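Local coordinates for protein C2 toxin component I (Clostridium botulinum, PDB 2J3X) that serves as the enzymatic component of the binary C2 toxin, an ADP-ribosyltransferase that, as in related binary toxins, probably modifies actin in the target cell, at residues A[310-315]-A[361-366]. The protein carries 2 engineered substitutions. Sequence-based numbering, arbitrary orientation.
Engineered in segment 361-366: Arg361 (natural residue Ser).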
loop_
_atom_site.group_PDB
_atom_site.type_symbol
_atom_site.label_atom_id
_atom_site.label_comp_id
_atom_site.label_asym_id
_atom_site.label_seq_id
_atom_site.Cartn_x
_atom_site.Cartn_y
_atom_site.Cartn_z
ATOM N N SER A 310 -0.646 16.463 18.757
ATOM C CA SER A 310 -1.769 15.800 18.074
ATOM C C SER A 310 -1.995 16.374 16.690
ATOM O O SER A 310 -2.353 15.626 15.751
ATOM C CB SER A 310 -3.063 15.915 18.874
ATOM O OG SER A 310 -3.306 17.299 19.166
ATOM N N ASP A 311 -1.778 17.688 16.529
ATOM C CA ASP A 311 -2.097 18.358 15.292
ATOM C C ASP A 311 -0.849 18.665 14.462
ATOM O O ASP A 311 -0.841 19.576 13.632
ATOM C CB ASP A 311 -2.883 19.655 15.583
ATOM C CG ASP A 311 -2.157 20.585 16.558
ATOM O OD1 ASP A 311 -1.316 20.146 17.403
ATOM O OD2 ASP A 311 -2.488 21.804 16.504
ATOM N N PHE A 312 0.175 17.849 14.667
ATOM C CA PHE A 312 1.360 17.881 13.840
ATOM C C PHE A 312 0.944 17.920 12.378
ATOM O O PHE A 312 0.117 17.098 11.962
ATOM C CB PHE A 312 2.200 16.611 14.081
ATOM C CG PHE A 312 3.449 16.573 13.231
ATOM C CD1 PHE A 312 3.404 16.068 11.907
ATOM C CD2 PHE A 312 4.645 17.061 13.729
ATOM C CE1 PHE A 312 4.541 16.081 11.109
ATOM C CE2 PHE A 312 5.781 17.060 12.962
ATOM C CZ PHE A 312 5.746 16.583 11.637
ATOM N N SER A 313 1.543 18.793 11.582
ATOM C CA SER A 313 1.168 18.840 10.152
ATOM C C SER A 313 2.372 18.696 9.265
ATOM O O SER A 313 3.459 19.260 9.566
ATOM C CB SER A 313 0.485 20.186 9.824
ATOM O OG SER A 313 0.229 20.333 8.427
ATOM N N PHE A 314 2.155 18.040 8.110
ATOM C CA PHE A 314 3.173 17.948 7.072
ATOM C C PHE A 314 3.077 18.999 5.976
ATOM O O PHE A 314 3.833 18.953 4.982
ATOM C CB PHE A 314 3.071 16.537 6.419
ATOM C CG PHE A 314 3.568 15.409 7.280
ATOM C CD1 PHE A 314 4.952 15.229 7.506
ATOM C CD2 PHE A 314 2.666 14.504 7.819
ATOM C CE1 PHE A 314 5.431 14.163 8.275
ATOM C CE2 PHE A 314 3.135 13.426 8.592
ATOM C CZ PHE A 314 4.552 13.257 8.786
ATOM N N ASP A 315 2.123 19.924 6.111
ATOM C CA ASP A 315 1.925 20.932 5.085
ATOM C C ASP A 315 2.465 22.282 5.514
ATOM O O ASP A 315 2.395 22.601 6.706
ATOM C CB ASP A 315 0.438 21.057 4.833
ATOM C CG ASP A 315 -0.101 19.837 4.073
ATOM O OD1 ASP A 315 0.385 19.630 2.943
ATOM O OD2 ASP A 315 -0.913 19.108 4.651
ATOM N N ARG A 361 -7.122 12.644 9.994
ATOM C CA ARG A 361 -5.980 12.090 10.729
ATOM C C ARG A 361 -4.907 11.710 9.709
ATOM O O ARG A 361 -5.202 10.968 8.756
ATOM C CB ARG A 361 -6.419 10.863 11.510
ATOM C CG ARG A 361 -7.470 11.240 12.591
ATOM C CD ARG A 361 -7.654 10.042 13.435
ATOM N NE ARG A 361 -8.644 10.238 14.487
ATOM C CZ ARG A 361 -8.984 9.280 15.345
ATOM N NH1 ARG A 361 -8.406 8.088 15.256
ATOM N NH2 ARG A 361 -9.911 9.512 16.273
ATOM N N ARG A 362 -3.685 12.222 9.900
ATOM C CA ARG A 362 -2.616 12.161 8.853
ATOM C C ARG A 362 -1.837 10.844 8.846
ATOM O O ARG A 362 -1.080 10.576 7.897
ATOM C CB ARG A 362 -1.620 13.329 9.114
ATOM C CG ARG A 362 -2.280 14.694 8.938
ATOM C CD ARG A 362 -1.339 15.773 9.483
ATOM N NE ARG A 362 -1.886 17.120 9.219
ATOM C CZ ARG A 362 -2.800 17.730 9.968
ATOM N NH1 ARG A 362 -3.322 17.160 11.035
ATOM N NH2 ARG A 362 -3.178 18.942 9.639
ATOM N N PHE A 363 -1.955 10.056 9.912
ATOM C CA PHE A 363 -1.055 8.886 10.041
ATOM C C PHE A 363 -1.886 7.618 9.788
ATOM O O PHE A 363 -2.648 7.180 10.641
ATOM C CB PHE A 363 -0.339 8.880 11.406
ATOM C CG PHE A 363 0.482 10.139 11.636
ATOM C CD1 PHE A 363 -0.113 11.288 12.201
ATOM C CD2 PHE A 363 1.811 10.187 11.260
ATOM C CE1 PHE A 363 0.616 12.474 12.402
ATOM C CE2 PHE A 363 2.594 11.385 11.455
ATOM C CZ PHE A 363 1.976 12.551 12.048
ATOM N N ILE A 364 -1.747 7.067 8.578
ATOM C CA ILE A 364 -2.644 5.992 8.152
ATOM C C ILE A 364 -1.887 4.676 8.295
ATOM O O ILE A 364 -1.050 4.387 7.478
ATOM C CB ILE A 364 -3.022 6.169 6.678
ATOM C CG1 ILE A 364 -3.605 7.565 6.369
ATOM C CG2 ILE A 364 -3.950 4.995 6.220
ATOM C CD1 ILE A 364 -3.371 8.026 4.884
ATOM N N PHE A 365 -2.199 3.885 9.314
ATOM C CA PHE A 365 -1.582 2.568 9.444
ATOM C C PHE A 365 -2.247 1.626 8.475
ATOM O O PHE A 365 -3.470 1.471 8.510
ATOM C CB PHE A 365 -1.658 1.985 10.823
ATOM C CG PHE A 365 -0.605 2.553 11.749
ATOM C CD1 PHE A 365 0.675 2.031 11.770
ATOM C CD2 PHE A 365 -0.910 3.647 12.546
ATOM C CE1 PHE A 365 1.662 2.555 12.650
ATOM C CE2 PHE A 365 0.080 4.178 13.422
ATOM C CZ PHE A 365 1.362 3.620 13.446
ATOM N N ARG A 366 -1.420 1.086 7.575
ATOM C CA ARG A 366 -1.876 0.096 6.576
ATOM C C ARG A 366 -1.317 -1.224 7.140
ATOM O O ARG A 366 -0.169 -1.592 6.914
ATOM C CB ARG A 366 -1.321 0.516 5.183
ATOM C CG ARG A 366 -1.719 -0.547 4.082
ATOM C CD ARG A 366 -1.456 -0.016 2.706
ATOM N NE ARG A 366 -1.779 -1.057 1.715
ATOM C CZ ARG A 366 -0.870 -1.803 1.068
ATOM N NH1 ARG A 366 0.436 -1.595 1.270
ATOM N NH2 ARG A 366 -1.299 -2.748 0.176
HETATM O O HOH W 1 -0.369 17.347 6.659
#
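Arg362 lays its guanidinium along the backbone of Phe312 and Ser313 without a direct hydrogen bond to residues 310-315; one water makes the link instead. The Phe312 carbonyl oxygen sits over one face of the guanidinium, and although Phe312 O lies 3.4 Å from Arg362 NE, the angle is too poor for a bond. The N-H of NE is spent on the water, which lies in the guanidinium plane at 3.0 Å from Arg362 NE, accepts also from Phe314 N and donates to Asp315 OD2 at 2.7 Å. Arginine suits this place because its chain, extended from CG to NE, carries a planar donor across to the loop, while the Asp315 carboxylate, linked to it through the water, would favour the cationic guanidinium if ionised. Ser313 closes an ST turn: its OG, anti to the backbone N (chi1 174°), accepts from Asp315 N.

Beside this polar bridge, three phenylalanines pack together. Phe363 CE2 reaches the edge of the Phe314 ring, 3.6 Å from Phe314 CE2, with the planes inclined at 56°, while Phe312 CD1 meets the edge of the Phe363 ring and Phe312 CE1 lies over the centre of Phe314. Phenylalanine suits these places because its flat, apolar ring can offer an edge to one neighbour and a face to another, as Phe314 does; Phe306 and Phe332 extend the cluster around Phe363. The arrangement joins a connecting loop to the start of strand 363-369, in the mixed sheet of an ADP-ribosyltransferase domain.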